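Local coordinates for protein aminotransferase (Bacillus subtilis, PDB 6L1O) that acts as a pyridoxal-phosphate-dependent aminotransferase in the biosynthesis of bacilysin, a dipeptide antibiotic made of L-alanine and L-anticapsin, at residues Ala80-Lys84 with Arg85-Val89; Ser133-Met137 with Ala138-Leu142; Val351-Gly355 with Glu356-Ser360. One frame throughout, in Å; residues are numbered along the deposited sequence.

Interaction 1: Ala80-Lys84 with Arg85-Val89; sequences AAFYK and REYGV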
ATOM      1  N   ALA B  80     -18.717   2.862 -10.547  1.00 17.20           N
ATOM      2  CA  ALA B  80     -19.923   3.721 -10.660  1.00 17.07           C
ATOM      3  C   ALA B  80     -21.152   2.878 -11.052  1.00 16.41           C
ATOM      4  O   ALA B  80     -22.233   3.070 -10.492  1.00 16.93           O
ATOM      5  CB  ALA B  80     -19.692   4.886 -11.612  1.00 16.03           C
ATOM      6  N   ALA B  81     -20.980   1.964 -12.005  1.00 19.63           N
ATOM      7  CA  ALA B  81     -22.066   1.108 -12.487  1.00 20.24           C
ATOM      8  C   ALA B  81     -22.555   0.206 -11.333  1.00 19.80           C
ATOM      9  O   ALA B  81     -23.734   0.021 -11.144  1.00 20.15           O
ATOM     10  CB  ALA B  81     -21.614   0.272 -13.657  1.00 17.67           C
ATOM     11  N   PHE B  82     -21.633  -0.238 -10.506  1.00 14.87           N
ATOM     12  CA  PHE B  82     -21.964  -1.086  -9.375  1.00 15.93           C
ATOM     13  C   PHE B  82     -22.803  -0.340  -8.329  1.00 17.87           C
ATOM     14  O   PHE B  82     -23.830  -0.861  -7.840  1.00 21.00           O
ATOM     15  CB  PHE B  82     -20.675  -1.616  -8.746  1.00 16.12           C
ATOM     16  CG  PHE B  82     -20.892  -2.536  -7.591  1.00 17.28           C
ATOM     17  CD1 PHE B  82     -21.160  -3.889  -7.809  1.00 20.18           C
ATOM     18  CD2 PHE B  82     -20.789  -2.075  -6.281  1.00 18.30           C
ATOM     19  CE1 PHE B  82     -21.329  -4.753  -6.748  1.00 20.45           C
ATOM     20  CE2 PHE B  82     -20.952  -2.971  -5.188  1.00 20.50           C
ATOM     21  CZ  PHE B  82     -21.214  -4.291  -5.432  1.00 20.94           C
ATOM     22  N   TYR B  83     -22.407   0.875  -7.996  1.00 18.35           N
ATOM     23  CA  TYR B  83     -23.130   1.648  -7.006  1.00 18.54           C
ATOM     24  C   TYR B  83     -24.543   2.028  -7.470  1.00 19.80           C
ATOM     25  O   TYR B  83     -25.452   2.161  -6.668  1.00 21.01           O
ATOM     26  CB  TYR B  83     -22.340   2.900  -6.565  1.00 17.05           C
ATOM     27  CG  TYR B  83     -21.768   2.658  -5.192  1.00 14.67           C
ATOM     28  CD1 TYR B  83     -22.336   3.237  -4.077  1.00 16.47           C
ATOM     29  CD2 TYR B  83     -20.720   1.772  -5.004  1.00 16.35           C
ATOM     30  CE1 TYR B  83     -21.849   3.012  -2.822  1.00 14.42           C
ATOM     31  CE2 TYR B  83     -20.228   1.507  -3.710  1.00 17.43           C
ATOM     32  CZ  TYR B  83     -20.804   2.137  -2.631  1.00 16.61           C
ATOM     33  OH  TYR B  83     -20.300   1.878  -1.379  1.00 19.34           O
ATOM     34  N   LYS B  84     -24.692   2.188  -8.764  1.00 20.51           N
ATOM     35  CA  LYS B  84     -25.989   2.461  -9.354  1.00 24.72           C
ATOM     36  C   LYS B  84     -26.884   1.214  -9.306  1.00 22.99           C
ATOM     37  O   LYS B  84     -28.023   1.310  -8.840  1.00 25.66           O
ATOM     38  CB  LYS B  84     -25.833   2.929 -10.785  1.00 28.04           C
ATOM     39  CG  LYS B  84     -27.082   3.591 -11.367  1.00 33.99           C
ATOM     40  CD  LYS B  84     -27.606   4.681 -10.398  1.00 39.79           C
ATOM     41  CE  LYS B  84     -28.325   5.829 -11.108  1.00 46.99           C
ATOM     42  NZ  LYS B  84     -29.274   5.364 -12.173  1.00 51.61           N
ATOM     43  N   ARG B  85     -26.346   0.060  -9.688  1.00 21.59           N
ATOM     44  CA  ARG B  85     -27.094  -1.199  -9.734  1.00 22.21           C
ATOM     45  C   ARG B  85     -27.482  -1.654  -8.341  1.00 25.86           C
ATOM     46  O   ARG B  85     -28.606  -2.096  -8.127  1.00 24.82           O
ATOM     47  CB  ARG B  85     -26.267  -2.277 -10.427  1.00 23.30           C
ATOM     48  CG  ARG B  85     -26.952  -3.642 -10.577  1.00 25.98           C
ATOM     49  CD  ARG B  85     -26.025  -4.773 -10.970  1.00 25.36           C
ATOM     50  NE  ARG B  85     -25.184  -5.264  -9.872  1.00 25.75           N
ATOM     51  CZ  ARG B  85     -24.152  -6.088 -10.011  1.00 26.86           C
ATOM     52  NH1 ARG B  85     -23.806  -6.590 -11.197  1.00 27.41           N
ATOM     53  NH2 ARG B  85     -23.472  -6.474  -8.941  1.00 30.54           N
ATOM     54  N   GLU B  86     -26.566  -1.534  -7.373  1.00 20.93           N
ATOM     55  CA  GLU B  86     -26.764  -2.098  -6.071  1.00 23.42           C
ATOM     56  C   GLU B  86     -27.519  -1.190  -5.142  1.00 23.08           C
ATOM     57  O   GLU B  86     -28.317  -1.660  -4.358  1.00 25.07           O
ATOM     58  CB  GLU B  86     -25.419  -2.505  -5.399  1.00 23.78           C
ATOM     59  CG  GLU B  86     -24.755  -3.709  -6.040  1.00 23.19           C
ATOM     60  CD  GLU B  86     -25.666  -4.941  -6.106  1.00 26.33           C
ATOM     61  OE1 GLU B  86     -26.252  -5.296  -5.078  1.00 33.96           O
ATOM     62  OE2 GLU B  86     -25.766  -5.570  -7.171  1.00 27.03           O
ATOM     63  N   TYR B  87     -27.234   0.101  -5.198  1.00 24.26           N
ATOM     64  CA  TYR B  87     -27.747   1.068  -4.204  1.00 22.53           C
ATOM     65  C   TYR B  87     -28.513   2.225  -4.762  1.00 24.77           C
ATOM     66  O   TYR B  87     -29.010   3.072  -4.020  1.00 27.33           O
ATOM     67  CB  TYR B  87     -26.561   1.583  -3.395  1.00 22.61           C
ATOM     68  CG  TYR B  87     -25.760   0.480  -2.784  1.00 22.91           C
ATOM     69  CD1 TYR B  87     -26.317  -0.375  -1.854  1.00 22.43           C
ATOM     70  CD2 TYR B  87     -24.428   0.259  -3.170  1.00 25.28           C
ATOM     71  CE1 TYR B  87     -25.550  -1.438  -1.287  1.00 25.59           C
ATOM     72  CE2 TYR B  87     -23.681  -0.760  -2.604  1.00 22.47           C
ATOM     73  CZ  TYR B  87     -24.230  -1.606  -1.683  1.00 24.09           C
ATOM     74  OH  TYR B  87     -23.445  -2.608  -1.148  1.00 26.07           O
ATOM     75  N   GLY B  88     -28.601   2.303  -6.071  1.00 25.46           N
ATOM     76  CA  GLY B  88     -29.311   3.406  -6.690  1.00 29.29           C
ATOM     77  C   GLY B  88     -28.577   4.729  -6.613  1.00 31.18           C
ATOM     78  O   GLY B  88     -29.190   5.794  -6.772  1.00 31.06           O
ATOM     79  N   VAL B  89     -27.268   4.677  -6.379  1.00 27.98           N
ATOM     80  CA  VAL B  89     -26.465   5.895  -6.099  1.00 25.45           C
ATOM     81  C   VAL B  89     -25.676   6.322  -7.333  1.00 25.90           C
ATOM     82  O   VAL B  89     -24.963   5.502  -7.950  1.00 24.73           O
ATOM     83  CB  VAL B  89     -25.499   5.650  -4.931  1.00 24.48           C
ATOM     84  CG1 VAL B  89     -24.551   6.849  -4.689  1.00 28.29           C
ATOM     85  CG2 VAL B  89     -26.296   5.349  -3.678  1.00 26.99           C
TER
HETATM   86  O   HOH W   1     -23.336   5.418 -10.148  1.00 21.70           O

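Interaction 2: Ser133-Met137 with Ala138-Leu142; sequences SGITM and ARAEL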
ATOM      1  N   SER B 133      -5.369   2.671  14.800  1.00 24.01           N
ATOM      2  CA  SER B 133      -4.113   2.789  14.082  1.00 23.37           C
ATOM      3  C   SER B 133      -3.944   4.097  13.325  1.00 21.88           C
ATOM      4  O   SER B 133      -3.055   4.874  13.633  1.00 22.61           O
ATOM      5  CB  SER B 133      -3.952   1.612  13.093  1.00 21.08           C
ATOM      6  OG  SER B 133      -3.745   0.437  13.821  1.00 24.77           O
ATOM      7  N   GLY B 134      -4.792   4.330  12.332  1.00 18.49           N
ATOM      8  CA  GLY B 134      -4.757   5.531  11.541  1.00 19.62           C
ATOM      9  C   GLY B 134      -4.810   6.795  12.404  1.00 20.58           C
ATOM     10  O   GLY B 134      -4.104   7.746  12.179  1.00 22.98           O
ATOM     11  N   ILE B 135      -5.630   6.766  13.421  1.00 21.09           N
ATOM     12  CA  ILE B 135      -5.853   7.926  14.242  1.00 22.52           C
ATOM     13  C   ILE B 135      -4.586   8.223  15.049  1.00 22.54           C
ATOM     14  O   ILE B 135      -4.172   9.406  15.163  1.00 24.28           O
ATOM     15  CB  ILE B 135      -7.049   7.708  15.164  1.00 24.87           C
ATOM     16  CG1 ILE B 135      -8.327   7.704  14.324  1.00 23.17           C
ATOM     17  CG2 ILE B 135      -7.116   8.815  16.232  1.00 27.48           C
ATOM     18  CD1 ILE B 135      -9.552   7.257  15.079  1.00 23.04           C
ATOM     19  N   THR B 136      -3.982   7.172  15.600  1.00 22.22           N
ATOM     20  CA  THR B 136      -2.789   7.325  16.419  1.00 23.21           C
ATOM     21  C   THR B 136      -1.608   7.770  15.538  1.00 26.22           C
ATOM     22  O   THR B 136      -0.855   8.634  15.912  1.00 23.48           O
ATOM     23  CB  THR B 136      -2.443   6.056  17.171  1.00 25.95           C
ATOM     24  OG1 THR B 136      -3.598   5.614  17.925  1.00 25.33           O
ATOM     25  CG2 THR B 136      -1.308   6.294  18.135  1.00 30.08           C
ATOM     26  N   MET B 137      -1.479   7.182  14.363  1.00 21.52           N
ATOM     27  CA  MET B 137      -0.454   7.563  13.415  1.00 22.54           C
ATOM     28  C   MET B 137      -0.620   8.944  12.826  1.00 23.81           C
ATOM     29  O   MET B 137       0.363   9.499  12.337  1.00 32.82           O
ATOM     30  CB  MET B 137      -0.366   6.547  12.275  1.00 21.64           C
ATOM     31  CG  MET B 137       0.096   5.195  12.801  1.00 24.72           C
ATOM     32  SD  MET B 137      -0.270   3.882  11.596  1.00 27.57           S
ATOM     33  CE  MET B 137       1.149   4.053  10.532  1.00 25.78           C
ATOM     34  N   ALA B 138      -1.825   9.488  12.868  1.00 23.32           N
ATOM     35  CA  ALA B 138      -2.078  10.881  12.537  1.00 23.94           C
ATOM     36  C   ALA B 138      -1.789  11.805  13.761  1.00 26.75           C
ATOM     37  O   ALA B 138      -1.936  13.017  13.648  1.00 23.12           O
ATOM     38  CB  ALA B 138      -3.518  11.083  12.088  1.00 22.42           C
ATOM     39  N   ARG B 139      -1.434  11.198  14.891  1.00 23.87           N
ATOM     40  CA  ARG B 139      -1.183  11.908  16.154  1.00 27.12           C
ATOM     41  C   ARG B 139      -2.427  12.627  16.670  1.00 31.26           C
ATOM     42  O   ARG B 139      -2.335  13.655  17.317  1.00 29.38           O
ATOM     43  CB  ARG B 139       0.003  12.879  15.995  1.00 28.94           C
ATOM     44  CG  ARG B 139       1.233  12.253  15.351  1.00 30.19           C
ATOM     45  CD  ARG B 139       2.303  13.302  15.044  1.00 41.00           C
ATOM     46  NE  ARG B 139       3.656  12.828  15.443  1.00 44.71           N
ATOM     47  CZ  ARG B 139       4.557  12.273  14.621  1.00 46.16           C
ATOM     48  NH1 ARG B 139       4.299  12.140  13.318  1.00 48.00           N
ATOM     49  NH2 ARG B 139       5.730  11.867  15.095  1.00 39.25           N
ATOM     50  N   ALA B 140      -3.610  12.080  16.394  1.00 25.84           N
ATOM     51  CA  ALA B 140      -4.870  12.690  16.792  1.00 24.34           C
ATOM     52  C   ALA B 140      -5.448  12.006  18.019  1.00 25.33           C
ATOM     53  O   ALA B 140      -4.945  10.968  18.439  1.00 28.83           O
ATOM     54  CB  ALA B 140      -5.828  12.611  15.652  1.00 27.82           C
ATOM     55  N   GLU B 141      -6.490  12.594  18.586  1.00 27.03           N
ATOM     56  CA  GLU B 141      -7.115  12.128  19.823  1.00 32.48           C
ATOM     57  C   GLU B 141      -8.428  11.400  19.534  1.00 33.99           C
ATOM     58  O   GLU B 141      -9.173  11.795  18.679  1.00 28.49           O
ATOM     59  CB  GLU B 141      -7.407  13.321  20.731  1.00 38.34           C
ATOM     60  CG  GLU B 141      -8.074  12.958  22.062  1.00 46.12           C
ATOM     61  CD  GLU B 141      -8.706  14.160  22.762  1.00 54.10           C
ATOM     62  OE1 GLU B 141      -8.440  15.334  22.362  1.00 61.08           O
ATOM     63  OE2 GLU B 141      -9.469  13.919  23.720  1.00 58.28           O
ATOM     64  N   LEU B 142      -8.696  10.343  20.281  1.00 35.50           N
ATOM     65  CA  LEU B 142      -9.924   9.594  20.129  1.00 34.53           C
ATOM     66  C   LEU B 142     -10.995  10.022  21.137  1.00 31.08           C
ATOM     67  O   LEU B 142     -10.698  10.206  22.325  1.00 35.19           O
ATOM     68  CB  LEU B 142      -9.589   8.116  20.269  1.00 41.26           C
ATOM     69  CG  LEU B 142     -10.757   7.154  20.395  1.00 43.43           C
ATOM     70  CD1 LEU B 142     -10.500   5.922  19.544  1.00 48.47           C
ATOM     71  CD2 LEU B 142     -10.969   6.773  21.855  1.00 42.21           C
TER

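Interaction 3: Val351-Gly355 with Glu356-Ser360; sequences VVTPG and EIFGS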
ATOM      1  N   VAL B 351     -11.229 -20.848  19.659  1.00 20.62           N
ATOM      2  CA  VAL B 351     -10.990 -19.408  19.650  1.00 19.37           C
ATOM      3  C   VAL B 351     -12.229 -18.646  19.331  1.00 19.51           C
ATOM      4  O   VAL B 351     -12.863 -18.869  18.279  1.00 18.28           O
ATOM      5  CB  VAL B 351      -9.890 -19.027  18.647  1.00 19.26           C
ATOM      6  CG1 VAL B 351      -9.688 -17.482  18.609  1.00 20.06           C
ATOM      7  CG2 VAL B 351      -8.617 -19.728  18.999  1.00 22.25           C
ATOM      8  N   VAL B 352     -12.624 -17.789  20.258  1.00 16.99           N
ATOM      9  CA  VAL B 352     -13.578 -16.680  19.996  1.00 17.98           C
ATOM     10  C   VAL B 352     -12.857 -15.327  20.236  1.00 16.99           C
ATOM     11  O   VAL B 352     -11.836 -15.298  20.920  1.00 18.64           O
ATOM     12  CB  VAL B 352     -14.849 -16.763  20.831  1.00 20.46           C
ATOM     13  CG1 VAL B 352     -15.573 -18.071  20.542  1.00 23.35           C
ATOM     14  CG2 VAL B 352     -14.533 -16.652  22.316  1.00 21.63           C
ATOM     15  N   THR B 353     -13.376 -14.238  19.694  1.00 15.23           N
ATOM     16  CA  THR B 353     -12.731 -12.953  19.891  1.00 17.10           C
ATOM     17  C   THR B 353     -13.323 -12.295  21.133  1.00 18.46           C
ATOM     18  O   THR B 353     -14.521 -12.076  21.179  1.00 16.15           O
ATOM     19  CB  THR B 353     -12.932 -12.009  18.711  1.00 19.38           C
ATOM     20  OG1 THR B 353     -12.789 -12.708  17.488  1.00 20.97           O
ATOM     21  CG2 THR B 353     -11.898 -10.846  18.772  1.00 17.61           C
ATOM     22  N   PRO B 354     -12.483 -11.925  22.102  1.00 19.56           N
ATOM     23  CA  PRO B 354     -13.060 -11.268  23.276  1.00 20.76           C
ATOM     24  C   PRO B 354     -13.544  -9.898  22.914  1.00 18.38           C
ATOM     25  O   PRO B 354     -12.881  -9.181  22.168  1.00 16.81           O
ATOM     26  CB  PRO B 354     -11.881 -11.246  24.294  1.00 22.13           C
ATOM     27  CG  PRO B 354     -10.657 -11.366  23.468  1.00 22.68           C
ATOM     28  CD  PRO B 354     -11.013 -12.067  22.197  1.00 20.80           C
ATOM     29  N   GLY B 355     -14.744  -9.558  23.383  1.00 15.40           N
ATOM     30  CA  GLY B 355     -15.404  -8.353  22.982  1.00 16.74           C
ATOM     31  C   GLY B 355     -14.635  -7.097  23.336  1.00 17.17           C
ATOM     32  O   GLY B 355     -14.762  -6.087  22.698  1.00 16.41           O
ATOM     33  N   GLU B 356     -13.828  -7.170  24.361  1.00 19.97           N
ATOM     34  CA  GLU B 356     -13.086  -5.976  24.780  1.00 22.47           C
ATOM     35  C   GLU B 356     -11.973  -5.572  23.849  1.00 19.41           C
ATOM     36  O   GLU B 356     -11.503  -4.449  23.903  1.00 17.30           O
ATOM     37  CB  GLU B 356     -12.622  -6.078  26.219  1.00 28.87           C
ATOM     38  CG  GLU B 356     -11.707  -7.202  26.542  1.00 31.68           C
ATOM     39  CD  GLU B 356     -11.731  -7.465  28.064  1.00 44.02           C
ATOM     40  OE1 GLU B 356     -11.029  -6.723  28.804  1.00 48.02           O
ATOM     41  OE2 GLU B 356     -12.478  -8.365  28.520  1.00 33.04           O
ATOM     42  N   ILE B 357     -11.608  -6.413  22.884  1.00 18.68           N
ATOM     43  CA  ILE B 357     -10.679  -5.904  21.924  1.00 21.18           C
ATOM     44  C   ILE B 357     -11.315  -4.836  21.030  1.00 19.67           C
ATOM     45  O   ILE B 357     -10.605  -4.026  20.410  1.00 18.01           O
ATOM     46  CB  ILE B 357      -9.974  -6.981  21.076  1.00 24.99           C
ATOM     47  CG1 ILE B 357     -10.859  -7.524  20.034  1.00 26.59           C
ATOM     48  CG2 ILE B 357      -9.373  -8.068  21.944  1.00 26.00           C
ATOM     49  CD1 ILE B 357     -10.464  -7.096  18.675  1.00 25.05           C
ATOM     50  N   PHE B 358     -12.647  -4.798  21.003  1.00 18.03           N
ATOM     51  CA  PHE B 358     -13.381  -3.747  20.290  1.00 17.07           C
ATOM     52  C   PHE B 358     -13.665  -2.501  21.146  1.00 18.53           C
ATOM     53  O   PHE B 358     -14.271  -1.558  20.664  1.00 18.86           O
ATOM     54  CB  PHE B 358     -14.686  -4.333  19.760  1.00 18.37           C
ATOM     55  CG  PHE B 358     -14.490  -5.558  18.913  1.00 16.27           C
ATOM     56  CD1 PHE B 358     -14.136  -5.438  17.587  1.00 18.84           C
ATOM     57  CD2 PHE B 358     -14.630  -6.829  19.462  1.00 17.23           C
ATOM     58  CE1 PHE B 358     -13.903  -6.563  16.823  1.00 16.54           C
ATOM     59  CE2 PHE B 358     -14.415  -7.955  18.704  1.00 17.56           C
ATOM     60  CZ  PHE B 358     -14.026  -7.808  17.384  1.00 17.26           C
ATOM     61  N   GLY B 359     -13.272  -2.533  22.417  1.00 20.15           N
ATOM     62  CA  GLY B 359     -13.452  -1.381  23.317  1.00 21.73           C
ATOM     63  C   GLY B 359     -14.158  -1.819  24.583  1.00 20.04           C
ATOM     64  O   GLY B 359     -14.676  -2.932  24.701  1.00 18.01           O
ATOM     65  N   SER B 360     -14.216  -0.913  25.545  1.00 22.91           N
ATOM     66  CA  SER B 360     -14.770  -1.238  26.880  1.00 23.52           C
ATOM     67  C   SER B 360     -16.231  -1.698  26.846  1.00 20.56           C
ATOM     68  O   SER B 360     -16.664  -2.488  27.679  1.00 21.12           O
ATOM     69  CB  SER B 360     -14.619  -0.014  27.801  1.00 21.89           C
ATOM     70  OG  SER B 360     -15.315   1.059  27.272  1.00 27.02           O
TER

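Interaction 1: Ala80-Lys84 with Arg85-Val89
Tyr83 O is gripped by two backbone amides, Tyr87 N at 3.1 Å and Val89 N at 3.1 Å. They come from opposite faces of its carbonyl plane. The Val89 bond is the straighter, with 166° at the hydrogen. Gly88 N also bonds back, to Lys84 O. Gly88 has positive phi and is the first residue to leave the helix. A water bridges the same exit, donating to Ala80 O and to Val89 O.

Tyr87 turns the edge of its ring toward the face of Tyr83. The centroids are 5.0 Å apart and the planes meet at 54°. Tyr87 CD2 sits over the Tyr83 face, displaced toward the rim. Val89 CB comes to the edge of the Tyr83 ring, near its plane. These contacts lie at the C-terminal end of helix 73-87 in the aminotransferase fold. The helix packs here on strands 231-236 and 249-253 of the large mixed sheet. Tyr83 OH bonds Glu233, and the Phe82 ring meets Tyr235 edge-to-face.

Phe82 has CG anti to its backbone nitrogen (chi1 -178°), which carries the ring along the helix beside Glu86. There Glu86 CG makes a CH-pi contact, 3.7 Å from the ring centroid and over the face. Beyond CG the Glu86 chain bends, and its OE2 accepts a hydrogen bond from Arg85 NE at 2.8 Å, through its anti lone pair. This salt bridge has a second, weak bond from Arg85 NH2. Arg85 NH2 also approaches Phe82 CE1 obliquely, at 3.5 Å.

Interaction 2: Ser133-Met137 with Ala138-Leu142
Ile135 and Ala140 meet where helix 130-137 ends in a Schellman motif. Arg139 is the first residue to leave helical angles, with positive phi (63°). The turn lies in the beta-alpha-beta unit of strand 120-125, helix 130-137 and strand 141-146. It returns the chain to strand 141-146, the outermost strand of the mixed sheet within this chain.

Ile135 sends its two branches different ways. CG2 is anti to the backbone nitrogen and lies against the returning chain. It touches Ala140 CB at 4.1 Å and Ala140 O at 3.8 Å. CG1 lies beside the backbone nitrogen, anti to the carbonyl carbon. The Ile135 side chain also packs on Ala121 and Val123 of strand 120-125, so it is buried between helix and sheet. The Ala138 methyl lies beside the helix end. Its CB rests 3.4 Å from Gly134 O and also near Ile135 O. Arg139 and Met137 set off away from this contact. Met137 packs on Phe264 of the second subunit, and Arg139 meets Arg139 of that subunit. Ser133 OG bonds Glu130 of its own chain and His267 of the second subunit. The helix end therefore lies at the dimer interface.

Backbone bonds hold the turn that brings these side chains together. Ala138 N donates to Gly134 O in the last helical bond, and makes a weak second one to Ile135 O. Arg139 N reaches Thr136 O at 2.8 Å from above the carbonyl plane, 65° out of it. The bond that draws Ala140 back to the last turn of the helix runs from Ala140 N to Ile135 O, at 3.0 Å, with 164° at the hydrogen.

Interaction 3: Val351-Gly355 with Glu356-Ser360
Gly355 O and Gly355 CA lie at the edge of the Phe358 ring, near its plane. The oxygen is 3.3 Å from Phe358 CD2. Ile357 CD1 sits over the centre of one face of this ring, 3.8 Å above the plane. Thr353 CG2 reaches the ring obliquely, 3.8 Å from Phe358 CE2. The same methyl touches Ile357 CG1 at 3.7 Å. The Thr353 side chain crosses those of Ile357 and Phe358 at about a right angle. Thr353 has OG1 beside its backbone nitrogen (chi1 -42°), which leaves CG2 anti to that nitrogen and facing both partners.

The backbone here goes from strand 353-354 straight into a 3-10 turn. Ile357 N donates to Pro354 O at 3.1 Å, and Phe358 N donates to Gly355 O at 3.0 Å. Both donors stand above the carbonyl planes of their acceptors. Gly359 N continues the series to Glu356 O. Within this chain the strand is an outer one of a three-stranded antiparallel sheet, and the turn leads toward strand 365-369, its neighbour. Phe358 also packs on Arg367 of that strand and on Asn178, which lines the pyridoxal-phosphate pocket. Phe358 is thus a second-shell neighbour of the cofactor.

Ile357 holds CG1 between its backbone nitrogen and carbonyl carbon (chi1 76°). From there CG1 lies against Pro354 O, while CG2 meets Pro354 CG at 3.9 Å. The Pro354 ring is also packed against helix 337-348. Glu356 reaches the start of that helix, where its OE2 accepts from His338 N and bonds Ser337 OG.

The three contacts follow one another along the chain, and none touches another. Interaction 1 and interaction 3 lie on opposite sides of the chain's centre, with their own centres about 34 Å apart. Interactions 2 and 3 are nearer, about 8 Å between nearest atoms. Pyridoxal phosphate gives them a common reference. The Phe358 side chain of interaction 3 is about 7 Å from it, and about 5 Å from the side chain of Tyr128, which lines the cofactor pocket. In interaction 1 the side chain of Tyr83 is about 12 Å from the bound pyridoxal phosphate (PLP). In interaction 2 Gly134 is about 13 Å from the bound PLP. Interaction 2 alone is reached by the second subunit.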